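Suppressor protein MPT5 (Saccharomyces cerevisiae, PDB 5BZ1) binds specific sequences in the 3'-UTRs of target mRNAs through its Pumilio repeat domain and regulates their expression after transcription, including negative regulation of HO. Local coordinates at residues P51-L56 against I82-P87; K68-D71 against Q77-L80; K120-E125 against F157-D162; E227-L232 against I261-R266. All blocks are in the same frame, centred on the assembly; numbering follows the deposited sequence.

All four contacts lie in the Pumilio homology domain, a curved stack of helical repeats carrying the RNA. Contacts 1 and 2 share helix 75-85, their centres about 11 Å apart: contact 2 ties the beginning of that helix to the end of helix 62-69, and contact 1 packs its last turn against helix 53-57. Contact 3 follows about 19 Å from contact 1, centre to centre, and touches it where Tyr86 OH lies 3.2 Å from Lys120 NZ, a probable hydrogen bond. Contact 4 lies across the chain's centre, about 48 Å from contact 1 between centres. Nearest-atom distances to the RNA run from about 7 Å for contacts 2 and 4 to about 13 Å for contact 3.

Contact 1: residues P51-L56 against I82-P87; sequences PFFLDL and IQTIYP
Phe53 and Thr84 meet at about a right angle, the threonine coming to the edge of the ring and not over a face. Thr84 OG1 lies near the ring plane, 3.9 Å from Phe53 CD2, and Thr84 CB is almost as close. The hydroxyl is not spent on the ring: it is hydrogen-bonded to the carbonyl of Leu80, one turn earlier in the same helix. Its position follows from a chi1 of -53°, which sets OG1 beside the backbone N and directs CG2 anti to it. A second patch is formed by the branch methyl of Ile85. Its CG2 stands 3.8 Å from the backbone N of Leu54, 4.0 Å from Phe53 CB and 4.1 Å from Leu54 CB, so one methyl covers the start of helix 53-57 at two successive residues. The contact joins helix 53-57 to the end of helix 75-85 in the helical repeats of the PUF fold, Phe53 and Leu54 in Pumilio 2 and Thr84 and Ile85 at the start of Pumilio 3. The Leu54 and Ile85 backbones come within 6.1 Å, CA to CA. Ile85 turns CG1 into the position between N and the carbonyl carbon (chi1 57°), so the longer branch leads away while CG2 faces the neighbour. Beyond this pair, Tyr46 meets the Phe53 ring edge-to-face, and Ile92 touches both Leu54 and Ile85.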
loop_
_atom_site.group_PDB
_atom_site.type_symbol
_atom_site.label_atom_id
_atom_site.label_comp_id
_atom_site.label_asym_id
_atom_site.label_seq_id
_atom_site.Cartn_x
_atom_site.Cartn_y
_atom_site.Cartn_z
ATOM N N PRO A 51 -5.147 -16.186 -33.911
ATOM C CA PRO A 51 -3.704 -16.456 -33.905
ATOM C C PRO A 51 -2.888 -15.217 -33.542
ATOM O O PRO A 51 -1.686 -15.342 -33.303
ATOM C CB PRO A 51 -3.407 -16.841 -35.363
ATOM C CG PRO A 51 -4.731 -17.239 -35.946
ATOM C CD PRO A 51 -5.735 -16.380 -35.252
ATOM N N PHE A 52 -3.529 -14.049 -33.510
ATOM C CA PHE A 52 -2.828 -12.782 -33.317
ATOM C C PHE A 52 -3.187 -12.093 -32.003
ATOM O O PHE A 52 -2.957 -10.889 -31.851
ATOM C CB PHE A 52 -3.141 -11.827 -34.473
ATOM C CG PHE A 52 -2.856 -12.394 -35.835
ATOM C CD1 PHE A 52 -1.611 -12.230 -36.418
ATOM C CD2 PHE A 52 -3.839 -13.074 -36.540
ATOM C CE1 PHE A 52 -1.343 -12.744 -37.677
ATOM C CE2 PHE A 52 -3.580 -13.590 -37.801
ATOM C CZ PHE A 52 -2.331 -13.425 -38.369
ATOM N N PHE A 53 -3.749 -12.849 -31.064
ATOM C CA PHE A 53 -4.181 -12.303 -29.778
ATOM C C PHE A 53 -3.100 -11.484 -29.071
ATOM O O PHE A 53 -3.361 -10.370 -28.615
ATOM C CB PHE A 53 -4.673 -13.425 -28.861
ATOM C CG PHE A 53 -6.099 -13.821 -29.101
ATOM C CD1 PHE A 53 -7.020 -12.886 -29.557
ATOM C CD2 PHE A 53 -6.525 -15.123 -28.871
ATOM C CE1 PHE A 53 -8.340 -13.239 -29.781
ATOM C CE2 PHE A 53 -7.845 -15.483 -29.091
ATOM C CZ PHE A 53 -8.753 -14.542 -29.547
ATOM N N LEU A 54 -1.891 -12.031 -28.987
ATOM C CA LEU A 54 -0.795 -11.334 -28.322
ATOM C C LEU A 54 -0.416 -10.063 -29.077
ATOM O O LEU A 54 -0.190 -9.015 -28.466
ATOM C CB LEU A 54 0.431 -12.237 -28.175
ATOM C CG LEU A 54 1.639 -11.560 -27.519
ATOM C CD1 LEU A 54 1.293 -11.100 -26.107
ATOM C CD2 LEU A 54 2.851 -12.478 -27.502
ATOM N N ASP A 55 -0.363 -10.161 -30.405
ATOM C CA ASP A 55 -0.001 -9.029 -31.252
ATOM C C ASP A 55 -0.981 -7.867 -31.064
ATOM O O ASP A 55 -0.573 -6.719 -30.891
ATOM C CB ASP A 55 0.027 -9.460 -32.722
ATOM C CG ASP A 55 0.800 -10.752 -32.942
ATOM O OD1 ASP A 55 1.908 -10.703 -33.519
ATOM O OD2 ASP A 55 0.293 -11.816 -32.532
ATOM N N LEU A 56 -2.273 -8.182 -31.087
ATOM C CA LEU A 56 -3.321 -7.176 -30.950
ATOM C C LEU A 56 -3.329 -6.523 -29.565
ATOM O O LEU A 56 -3.497 -5.308 -29.440
ATOM C CB LEU A 56 -4.686 -7.795 -31.256
ATOM C CG LEU A 56 -4.835 -8.324 -32.681
ATOM C CD1 LEU A 56 -6.215 -8.922 -32.904
ATOM C CD2 LEU A 56 -4.566 -7.219 -33.686
ATOM N N ILE A 82 -7.454 -16.312 -23.063
ATOM C CA ILE A 82 -6.558 -16.329 -21.914
ATOM C C ILE A 82 -5.590 -17.513 -21.993
ATOM O O ILE A 82 -4.417 -17.386 -21.643
ATOM C CB ILE A 82 -7.351 -16.341 -20.591
ATOM C CG1 ILE A 82 -8.091 -15.012 -20.413
ATOM C CG2 ILE A 82 -6.433 -16.589 -19.402
ATOM C CD1 ILE A 82 -8.982 -14.952 -19.180
ATOM N N GLN A 83 -6.084 -18.656 -22.468
ATOM C CA GLN A 83 -5.238 -19.827 -22.690
ATOM C C GLN A 83 -4.096 -19.516 -23.653
ATOM O O GLN A 83 -3.000 -20.055 -23.523
ATOM C CB GLN A 83 -6.065 -20.999 -23.232
ATOM C CG GLN A 83 -6.539 -21.986 -22.169
ATOM C CD GLN A 83 -7.661 -22.888 -22.664
ATOM O OE1 GLN A 83 -8.189 -22.698 -23.762
ATOM N NE2 GLN A 83 -8.030 -23.874 -21.854
ATOM N N THR A 84 -4.364 -18.640 -24.617
ATOM C CA THR A 84 -3.384 -18.302 -25.642
ATOM C C THR A 84 -2.259 -17.413 -25.102
ATOM O O THR A 84 -1.097 -17.579 -25.472
ATOM C CB THR A 84 -4.053 -17.607 -26.849
ATOM O OG1 THR A 84 -5.142 -18.408 -27.322
ATOM C CG2 THR A 84 -3.054 -17.400 -27.978
ATOM N N ILE A 85 -2.602 -16.480 -24.216
ATOM C CA ILE A 85 -1.660 -15.430 -23.836
ATOM C C ILE A 85 -1.142 -15.453 -22.395
ATOM O O ILE A 85 -0.296 -14.634 -22.044
ATOM C CB ILE A 85 -2.223 -14.017 -24.162
ATOM C CG1 ILE A 85 -3.570 -13.785 -23.475
ATOM C CG2 ILE A 85 -2.365 -13.827 -25.666
ATOM C CD1 ILE A 85 -3.474 -13.194 -22.087
ATOM N N TYR A 86 -1.645 -16.362 -21.561
ATOM C CA TYR A 86 -1.206 -16.396 -20.160
ATOM C C TYR A 86 0.312 -16.548 -19.939
ATOM O O TYR A 86 0.842 -15.973 -18.988
ATOM C CB TYR A 86 -2.015 -17.394 -19.307
ATOM C CG TYR A 86 -1.620 -18.854 -19.425
ATOM C CD1 TYR A 86 -0.560 -19.377 -18.688
ATOM C CD2 TYR A 86 -2.331 -19.716 -20.245
ATOM C CE1 TYR A 86 -0.207 -20.713 -18.790
ATOM C CE2 TYR A 86 -1.989 -21.047 -20.351
ATOM C CZ TYR A 86 -0.930 -21.540 -19.625
ATOM O OH TYR A 86 -0.600 -22.869 -19.739
ATOM N N PRO A 87 1.021 -17.300 -20.810
ATOM C CA PRO A 87 2.472 -17.326 -20.574
ATOM C C PRO A 87 3.153 -15.964 -20.784
ATOM O O PRO A 87 4.294 -15.797 -20.351
ATOM C CB PRO A 87 2.980 -18.320 -21.626
ATOM C CG PRO A 87 1.799 -19.195 -21.937
ATOM C CD PRO A 87 0.617 -18.275 -21.845
#

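Contact 2: residues K68-D71 against Q77-L80; sequences KLCD and QKTL
The backbones of Cys70 and Lys78 approach to 7.4 Å between CA atoms, where the chain leaving helix 62-69 has turned back beside the early part of helix 75-85. Lys78 spans that gap with its side chain, and its ammonium group donates a hydrogen bond to the main-chain carbonyl of Cys70, with NZ 3.0 Å from O. The bond uses a lone pair of the oxygen: the donor lies in the carbonyl plane, and the C=O...N angle is 133°. The lysine starts extended, CG anti to the backbone N (chi1 -179°), and bends at chi3 (-69°) to bring its end onto the carbonyl. The thiol-bearing side chain of Cys70 contributes little here, its CB being 4.3 Å from Lys78 NZ, and it packs instead on Lys104 and Ile105 of helix 98-107. NZ also donates to the carbonyl oxygen of Thr108, so two main-chain acceptors from successive Pumilio repeats hold it. Asp71, the acidic neighbour, keeps its OD1 6.6 Å from Lys78 NZ, too far for an ion pair. The buried lysine is therefore gripped by peptide oxygens, whose partial negative charge would be expected to favour its protonated form.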
loop_
_atom_site.group_PDB
_atom_site.type_symbol
_atom_site.label_atom_id
_atom_site.label_comp_id
_atom_site.label_asym_id
_atom_site.label_seq_id
_atom_site.Cartn_x
_atom_site.Cartn_y
_atom_site.Cartn_z
ATOM N N LYS A 68 -12.772 -3.975 -26.020
ATOM C CA LYS A 68 -14.189 -3.944 -26.370
ATOM C C LYS A 68 -14.730 -5.367 -26.429
ATOM O O LYS A 68 -15.804 -5.662 -25.900
ATOM C CB LYS A 68 -14.405 -3.254 -27.719
ATOM C CG LYS A 68 -15.810 -2.691 -27.889
ATOM C CD LYS A 68 -16.079 -1.642 -26.817
ATOM C CE LYS A 68 -17.526 -1.210 -26.810
ATOM N NZ LYS A 68 -17.689 0.085 -26.097
ATOM N N LEU A 69 -13.961 -6.241 -27.070
ATOM C CA LEU A 69 -14.308 -7.647 -27.218
ATOM C C LEU A 69 -14.597 -8.304 -25.864
ATOM O O LEU A 69 -15.479 -9.159 -25.762
ATOM C CB LEU A 69 -13.167 -8.367 -27.936
ATOM C CG LEU A 69 -13.459 -9.315 -29.098
ATOM C CD1 LEU A 69 -14.788 -9.001 -29.764
ATOM C CD2 LEU A 69 -12.323 -9.240 -30.110
ATOM N N CYS A 70 -13.869 -7.889 -24.827
ATOM C CA CYS A 70 -14.072 -8.417 -23.475
ATOM C C CYS A 70 -15.496 -8.225 -22.951
ATOM O O CYS A 70 -15.937 -8.950 -22.057
ATOM C CB CYS A 70 -13.078 -7.791 -22.492
ATOM S SG CYS A 70 -11.394 -8.414 -22.660
ATOM N N ASP A 71 -16.214 -7.253 -23.507
ATOM C CA ASP A 71 -17.586 -6.986 -23.089
ATOM C C ASP A 71 -18.601 -7.887 -23.801
ATOM O O ASP A 71 -19.780 -7.884 -23.455
ATOM C CB ASP A 71 -17.941 -5.514 -23.323
ATOM C CG ASP A 71 -17.258 -4.580 -22.339
ATOM O OD1 ASP A 71 -16.958 -5.018 -21.210
ATOM O OD2 ASP A 71 -17.033 -3.402 -22.697
ATOM N N GLN A 77 -15.002 -18.350 -25.483
ATOM C CA GLN A 77 -14.117 -17.473 -26.246
ATOM C C GLN A 77 -13.078 -16.777 -25.365
ATOM O O GLN A 77 -11.917 -16.650 -25.752
ATOM C CB GLN A 77 -14.927 -16.438 -27.040
ATOM C CG GLN A 77 -15.605 -16.990 -28.300
ATOM C CD GLN A 77 -16.621 -16.024 -28.894
ATOM O OE1 GLN A 77 -17.151 -15.157 -28.198
ATOM N NE2 GLN A 77 -16.896 -16.172 -30.187
ATOM N N LYS A 78 -13.487 -16.326 -24.182
ATOM C CA LYS A 78 -12.559 -15.629 -23.292
ATOM C C LYS A 78 -11.532 -16.582 -22.672
ATOM O O LYS A 78 -10.368 -16.220 -22.483
ATOM C CB LYS A 78 -13.305 -14.843 -22.205
ATOM C CG LYS A 78 -12.379 -14.083 -21.256
ATOM C CD LYS A 78 -13.143 -13.094 -20.386
ATOM C CE LYS A 78 -13.673 -11.937 -21.212
ATOM N NZ LYS A 78 -14.793 -11.241 -20.523
ATOM N N THR A 79 -11.965 -17.804 -22.370
ATOM C CA THR A 79 -11.065 -18.825 -21.842
ATOM C C THR A 79 -9.978 -19.179 -22.863
ATOM O O THR A 79 -8.804 -19.324 -22.510
ATOM C CB THR A 79 -11.840 -20.087 -21.418
ATOM O OG1 THR A 79 -12.754 -19.753 -20.365
ATOM C CG2 THR A 79 -10.890 -21.164 -20.923
ATOM N N LEU A 80 -10.368 -19.302 -24.129
ATOM C CA LEU A 80 -9.408 -19.598 -25.188
ATOM C C LEU A 80 -8.419 -18.446 -25.377
ATOM O O LEU A 80 -7.224 -18.679 -25.564
ATOM C CB LEU A 80 -10.126 -19.927 -26.500
ATOM C CG LEU A 80 -9.233 -20.237 -27.701
ATOM C CD1 LEU A 80 -8.214 -21.307 -27.345
ATOM C CD2 LEU A 80 -10.061 -20.669 -28.908
#

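Contact 3: residues K120-E125 against F157-D162; sequences KGFSQE and FGFIID
Phe122, in the link between Pumilio 3 and Pumilio 4, packs on Phe159 of Pumilio 4, joining the turn after helix 112-121 to the first turn of helix 158-165 in the stacked helices of the PUF domain. Along the second segment, the carbonyl of Phe157 starts that helix by accepting the backbone N-H of Ile161. Phe159 then carries the contact. The Phe122 CB methylene sits over the middle of the Phe159 ring, 3.5 Å from its centroid and only 8° off the normal, a CH-pi contact. The two rings run nearly parallel, planes at 11°, but are slid apart with centroids 4.9 Å distant, so they barely overlap. Phe159 also brings its own CB to 3.5 Å from Phe122 O. Its ring reaches this site because chi1 of 76° puts CG between the backbone N and the carbonyl carbon. CG1 of Ile160, the next residue, lies over the ring's opposite face, offset toward the rim. A leucine in place of Phe159 would probably leave the Phe122 methylene without the flat face it rests on and open a gap beside Val132 and Ile145, which the ring now touches. Asp162 closes the segment at longer range: a water 3.0 Å from Asp162 OD2 donates to that oxygen and accepts from Gln124 NE2, also at 3.0 Å.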
loop_
_atom_site.group_PDB
_atom_site.type_symbol
_atom_site.label_atom_id
_atom_site.label_comp_id
_atom_site.label_asym_id
_atom_site.label_seq_id
_atom_site.Cartn_x
_atom_site.Cartn_y
_atom_site.Cartn_z
ATOM N N LYS A 120 -1.511 -18.684 -13.177
ATOM C CA LYS A 120 -0.477 -19.606 -13.635
ATOM C C LYS A 120 0.590 -18.866 -14.448
ATOM O O LYS A 120 1.783 -19.169 -14.351
ATOM C CB LYS A 120 -1.092 -20.733 -14.468
ATOM C CG LYS A 120 -0.090 -21.773 -14.956
ATOM C CD LYS A 120 -0.786 -22.846 -15.780
ATOM C CE LYS A 120 0.210 -23.808 -16.401
ATOM N NZ LYS A 120 -0.473 -24.853 -17.208
ATOM N N GLY A 121 0.160 -17.882 -15.231
ATOM C CA GLY A 121 1.083 -17.104 -16.039
ATOM C C GLY A 121 2.026 -16.269 -15.194
ATOM O O GLY A 121 3.169 -16.014 -15.587
ATOM N N PHE A 122 1.545 -15.840 -14.030
ATOM C CA PHE A 122 2.348 -15.037 -13.117
ATOM C C PHE A 122 3.198 -15.903 -12.185
ATOM O O PHE A 122 3.993 -15.382 -11.395
ATOM C CB PHE A 122 1.455 -14.111 -12.285
ATOM C CG PHE A 122 0.973 -12.892 -13.026
ATOM C CD1 PHE A 122 1.860 -11.881 -13.379
ATOM C CD2 PHE A 122 -0.369 -12.744 -13.354
ATOM C CE1 PHE A 122 1.420 -10.751 -14.060
ATOM C CE2 PHE A 122 -0.817 -11.620 -14.037
ATOM C CZ PHE A 122 0.079 -10.623 -14.388
ATOM N N SER A 123 3.021 -17.221 -12.264
ATOM C CA SER A 123 3.803 -18.138 -11.437
ATOM C C SER A 123 5.218 -18.276 -11.992
ATOM O O SER A 123 5.494 -17.870 -13.126
ATOM C CB SER A 123 3.144 -19.516 -11.365
ATOM O OG SER A 123 3.299 -20.221 -12.587
ATOM N N GLN A 124 6.106 -18.864 -11.196
ATOM C CA GLN A 124 7.508 -19.001 -11.577
ATOM C C GLN A 124 7.734 -19.885 -12.799
ATOM O O GLN A 124 8.818 -19.881 -13.377
ATOM C CB GLN A 124 8.344 -19.491 -10.393
ATOM C CG GLN A 124 8.554 -18.435 -9.320
ATOM C CD GLN A 124 9.484 -18.902 -8.219
ATOM O OE1 GLN A 124 10.633 -19.262 -8.472
ATOM N NE2 GLN A 124 8.988 -18.901 -6.989
ATOM N N GLU A 125 6.715 -20.638 -13.196
ATOM C CA GLU A 125 6.809 -21.453 -14.399
ATOM C C GLU A 125 6.981 -20.567 -15.639
ATOM O O GLU A 125 7.616 -20.968 -16.615
ATOM C CB GLU A 125 5.566 -22.338 -14.540
ATOM C CG GLU A 125 5.615 -23.315 -15.708
ATOM C CD GLU A 125 4.353 -24.150 -15.829
ATOM O OE1 GLU A 125 3.464 -24.020 -14.961
ATOM O OE2 GLU A 125 4.250 -24.936 -16.795
ATOM N N PHE A 157 -2.933 -14.732 -4.151
ATOM C CA PHE A 157 -1.858 -13.739 -4.029
ATOM C C PHE A 157 -0.453 -14.342 -3.894
ATOM O O PHE A 157 0.520 -13.609 -3.690
ATOM C CB PHE A 157 -2.108 -12.802 -2.837
ATOM C CG PHE A 157 -3.273 -11.859 -3.016
ATOM C CD1 PHE A 157 -3.960 -11.785 -4.222
ATOM C CD2 PHE A 157 -3.674 -11.034 -1.968
ATOM C CE1 PHE A 157 -5.031 -10.912 -4.378
ATOM C CE2 PHE A 157 -4.742 -10.160 -2.118
ATOM C CZ PHE A 157 -5.421 -10.100 -3.325
ATOM N N GLY A 158 -0.353 -15.666 -4.004
ATOM C CA GLY A 158 0.899 -16.379 -3.799
ATOM C C GLY A 158 2.131 -15.819 -4.493
ATOM O O GLY A 158 3.170 -15.636 -3.856
ATOM N N PHE A 159 2.022 -15.538 -5.789
ATOM C CA PHE A 159 3.169 -15.057 -6.557
ATOM C C PHE A 159 3.634 -13.667 -6.126
ATOM O O PHE A 159 4.811 -13.322 -6.268
ATOM C CB PHE A 159 2.873 -15.086 -8.059
ATOM C CG PHE A 159 1.979 -13.972 -8.535
ATOM C CD1 PHE A 159 2.525 -12.820 -9.090
ATOM C CD2 PHE A 159 0.598 -14.088 -8.462
ATOM C CE1 PHE A 159 1.711 -11.798 -9.550
ATOM C CE2 PHE A 159 -0.226 -13.068 -8.922
ATOM C CZ PHE A 159 0.334 -11.922 -9.466
ATOM N N ILE A 160 2.703 -12.873 -5.606
ATOM C CA ILE A 160 3.025 -11.543 -5.107
ATOM C C ILE A 160 3.728 -11.635 -3.751
ATOM O O ILE A 160 4.779 -11.023 -3.550
ATOM C CB ILE A 160 1.763 -10.670 -4.976
ATOM C CG1 ILE A 160 1.031 -10.578 -6.317
ATOM C CG2 ILE A 160 2.124 -9.279 -4.486
ATOM C CD1 ILE A 160 -0.290 -9.826 -6.254
ATOM N N ILE A 161 3.133 -12.385 -2.824
ATOM C CA ILE A 161 3.720 -12.592 -1.502
ATOM C C ILE A 161 5.130 -13.163 -1.637
ATOM O O ILE A 161 6.070 -12.668 -1.007
ATOM C CB ILE A 161 2.869 -13.549 -0.627
ATOM C CG1 ILE A 161 1.402 -13.108 -0.590
ATOM C CG2 ILE A 161 3.447 -13.647 0.785
ATOM C CD1 ILE A 161 1.192 -11.706 -0.046
ATOM N N ASP A 162 5.270 -14.200 -2.463
ATOM C CA ASP A 162 6.556 -14.868 -2.666
ATOM C C ASP A 162 7.649 -13.902 -3.129
ATOM O O ASP A 162 8.783 -13.954 -2.655
ATOM C CB ASP A 162 6.423 -16.010 -3.680
ATOM C CG ASP A 162 5.654 -17.199 -3.131
ATOM O OD1 ASP A 162 5.356 -17.216 -1.918
ATOM O OD2 ASP A 162 5.358 -18.124 -3.919
HETATM O O HOH W 1 6.369 -17.556 -6.636
#

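Contact 4: residues E227-L232 against I261-R266; sequences ELDFYL and IKKLFR
Asp229 and Lys263 form a salt bridge between Pumilio 6 and Pumilio 7, the ammonium NZ standing 2.9 Å from Asp229 OD1 and donating a hydrogen bond to it. The approach is on the syn side of OD1 but 33° out of the carboxylate plane. The grip is one-sided, since Asp229 OD2 lies 3.6 Å from Lys263 NZ. The lysine chain is extended until a bend at chi4 (60°) brings NZ to the acid. Asp229 has its CG beside the backbone N (chi1 -71°), which carries the carboxylate toward the other segment. A second polar bond joins the same nitrogen to the carbonyl of Leu223, at the end of helix 215-223, so NZ links an acid and a main-chain oxygen.

Beside the bond, Lys263 CE lies 3.2 Å from the same Asp229 OD1; little else touches, and the two segments bury 79 Å² in all. With their nearest CA atoms, Asp229 and Lys263, still 9.6 Å apart, the side chains alone bridge the backbones. An alanine at Asp229 would probably leave the ammonium without its charged mate, with the Leu223 carbonyl as its remaining partner of the two. The contact lies between helices 229-240 and 253-273 in the all-helical PUF stack; Val290 of helix 288-307 packs on Asp229, and Leu264, next to the lysine, faces Ser294 and Ile297 of that helix.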
loop_
_atom_site.group_PDB
_atom_site.type_symbol
_atom_site.label_atom_id
_atom_site.label_comp_id
_atom_site.label_asym_id
_atom_site.label_seq_id
_atom_site.Cartn_x
_atom_site.Cartn_y
_atom_site.Cartn_z
ATOM N N GLU A 227 -4.865 -5.611 14.297
ATOM C CA GLU A 227 -4.581 -7.020 14.545
ATOM C C GLU A 227 -3.086 -7.297 14.729
ATOM O O GLU A 227 -2.701 -8.398 15.126
ATOM C CB GLU A 227 -5.143 -7.891 13.414
ATOM C CG GLU A 227 -6.666 -7.855 13.273
ATOM C CD GLU A 227 -7.177 -6.609 12.565
ATOM O OE1 GLU A 227 -6.355 -5.755 12.167
ATOM O OE2 GLU A 227 -8.409 -6.486 12.405
ATOM N N LEU A 228 -2.250 -6.298 14.444
ATOM C CA LEU A 228 -0.801 -6.432 14.591
ATOM C C LEU A 228 -0.304 -5.899 15.938
ATOM O O LEU A 228 0.849 -6.133 16.312
ATOM C CB LEU A 228 -0.070 -5.703 13.462
ATOM C CG LEU A 228 -0.353 -6.125 12.021
ATOM C CD1 LEU A 228 0.595 -5.431 11.056
ATOM C CD2 LEU A 228 -0.251 -7.628 11.874
ATOM N N ASP A 229 -1.176 -5.192 16.654
ATOM C CA ASP A 229 -0.821 -4.535 17.913
ATOM C C ASP A 229 -0.067 -5.437 18.897
ATOM O O ASP A 229 0.884 -4.998 19.545
ATOM C CB ASP A 229 -2.078 -3.980 18.597
ATOM C CG ASP A 229 -2.658 -2.771 17.877
ATOM O OD1 ASP A 229 -2.188 -2.452 16.765
ATOM O OD2 ASP A 229 -3.598 -2.150 18.419
ATOM N N PHE A 230 -0.485 -6.698 18.989
ATOM C CA PHE A 230 0.032 -7.616 20.009
ATOM C C PHE A 230 1.538 -7.896 19.915
ATOM O O PHE A 230 2.147 -8.325 20.895
ATOM C CB PHE A 230 -0.765 -8.931 20.019
ATOM C CG PHE A 230 -0.422 -9.864 18.891
ATOM C CD1 PHE A 230 0.424 -10.945 19.104
ATOM C CD2 PHE A 230 -0.945 -9.664 17.618
ATOM C CE1 PHE A 230 0.745 -11.811 18.071
ATOM C CE2 PHE A 230 -0.629 -10.525 16.578
ATOM C CZ PHE A 230 0.219 -11.599 16.805
ATOM N N TYR A 231 2.134 -7.648 18.750
ATOM C CA TYR A 231 3.571 -7.862 18.578
ATOM C C TYR A 231 4.312 -6.647 18.010
ATOM O O TYR A 231 5.461 -6.400 18.372
ATOM C CB TYR A 231 3.841 -9.087 17.698
ATOM C CG TYR A 231 3.691 -8.823 16.219
ATOM C CD1 TYR A 231 4.801 -8.581 15.418
ATOM C CD2 TYR A 231 2.441 -8.817 15.625
ATOM C CE1 TYR A 231 4.664 -8.339 14.071
ATOM C CE2 TYR A 231 2.295 -8.579 14.284
ATOM C CZ TYR A 231 3.405 -8.340 13.513
ATOM O OH TYR A 231 3.239 -8.102 12.176
ATOM N N LEU A 232 3.659 -5.900 17.122
ATOM C CA LEU A 232 4.335 -4.847 16.362
ATOM C C LEU A 232 4.889 -3.712 17.227
ATOM O O LEU A 232 5.987 -3.219 16.971
ATOM C CB LEU A 232 3.421 -4.283 15.268
ATOM C CG LEU A 232 4.111 -3.342 14.277
ATOM C CD1 LEU A 232 5.267 -4.050 13.582
ATOM C CD2 LEU A 232 3.130 -2.802 13.254
ATOM N N ILE A 261 3.745 7.224 18.817
ATOM C CA ILE A 261 3.363 7.840 20.084
ATOM C C ILE A 261 1.848 8.029 20.194
ATOM O O ILE A 261 1.250 7.681 21.217
ATOM C CB ILE A 261 4.097 9.177 20.297
ATOM C CG1 ILE A 261 5.587 8.922 20.540
ATOM C CG2 ILE A 261 3.501 9.950 21.471
ATOM C CD1 ILE A 261 6.438 10.183 20.571
ATOM N N LYS A 262 1.235 8.580 19.148
ATOM C CA LYS A 262 -0.218 8.744 19.111
ATOM C C LYS A 262 -0.936 7.403 19.265
ATOM O O LYS A 262 -1.990 7.324 19.895
ATOM C CB LYS A 262 -0.659 9.427 17.812
ATOM C CG LYS A 262 -0.296 10.908 17.716
ATOM C CD LYS A 262 -0.899 11.537 16.462
ATOM C CE LYS A 262 0.158 12.258 15.639
ATOM N NZ LYS A 262 -0.401 12.817 14.374
ATOM N N LYS A 263 -0.360 6.353 18.688
ATOM C CA LYS A 263 -0.939 5.018 18.785
ATOM C C LYS A 263 -0.922 4.517 20.229
ATOM O O LYS A 263 -1.889 3.917 20.701
ATOM C CB LYS A 263 -0.190 4.040 17.880
ATOM C CG LYS A 263 -0.823 2.662 17.836
ATOM C CD LYS A 263 -0.082 1.723 16.904
ATOM C CE LYS A 263 -0.748 0.359 16.889
ATOM N NZ LYS A 263 -2.164 0.431 16.428
ATOM N N LEU A 264 0.184 4.769 20.925
ATOM C CA LEU A 264 0.314 4.405 22.332
ATOM C C LEU A 264 -0.748 5.106 23.175
ATOM O O LEU A 264 -1.417 4.477 23.996
ATOM C CB LEU A 264 1.711 4.759 22.853
ATOM C CG LEU A 264 2.893 3.930 22.349
ATOM C CD1 LEU A 264 4.200 4.483 22.882
ATOM C CD2 LEU A 264 2.741 2.473 22.750
ATOM N N PHE A 265 -0.889 6.411 22.963
ATOM C CA PHE A 265 -1.881 7.215 23.665
ATOM C C PHE A 265 -3.296 6.693 23.424
ATOM O O PHE A 265 -4.075 6.535 24.361
ATOM C CB PHE A 265 -1.788 8.672 23.208
ATOM C CG PHE A 265 -0.703 9.463 23.891
ATOM C CD1 PHE A 265 -0.445 9.297 25.248
ATOM C CD2 PHE A 265 0.052 10.383 23.176
ATOM C CE1 PHE A 265 0.550 10.038 25.878
ATOM C CE2 PHE A 265 1.046 11.125 23.797
ATOM C CZ PHE A 265 1.296 10.950 25.150
ATOM N N ARG A 266 -3.618 6.421 22.164
ATOM C CA ARG A 266 -4.969 5.997 21.796
ATOM C C ARG A 266 -5.353 4.648 22.410
ATOM O O ARG A 266 -6.493 4.455 22.842
ATOM C CB ARG A 266 -5.127 5.954 20.275
ATOM C CG ARG A 266 -6.565 5.774 19.825
ATOM C CD ARG A 266 -6.724 6.005 18.333
ATOM N NE ARG A 266 -8.112 6.294 17.982
ATOM C CZ ARG A 266 -8.539 6.515 16.743
ATOM N NH1 ARG A 266 -7.687 6.474 15.728
ATOM N NH2 ARG A 266 -9.820 6.774 16.519
#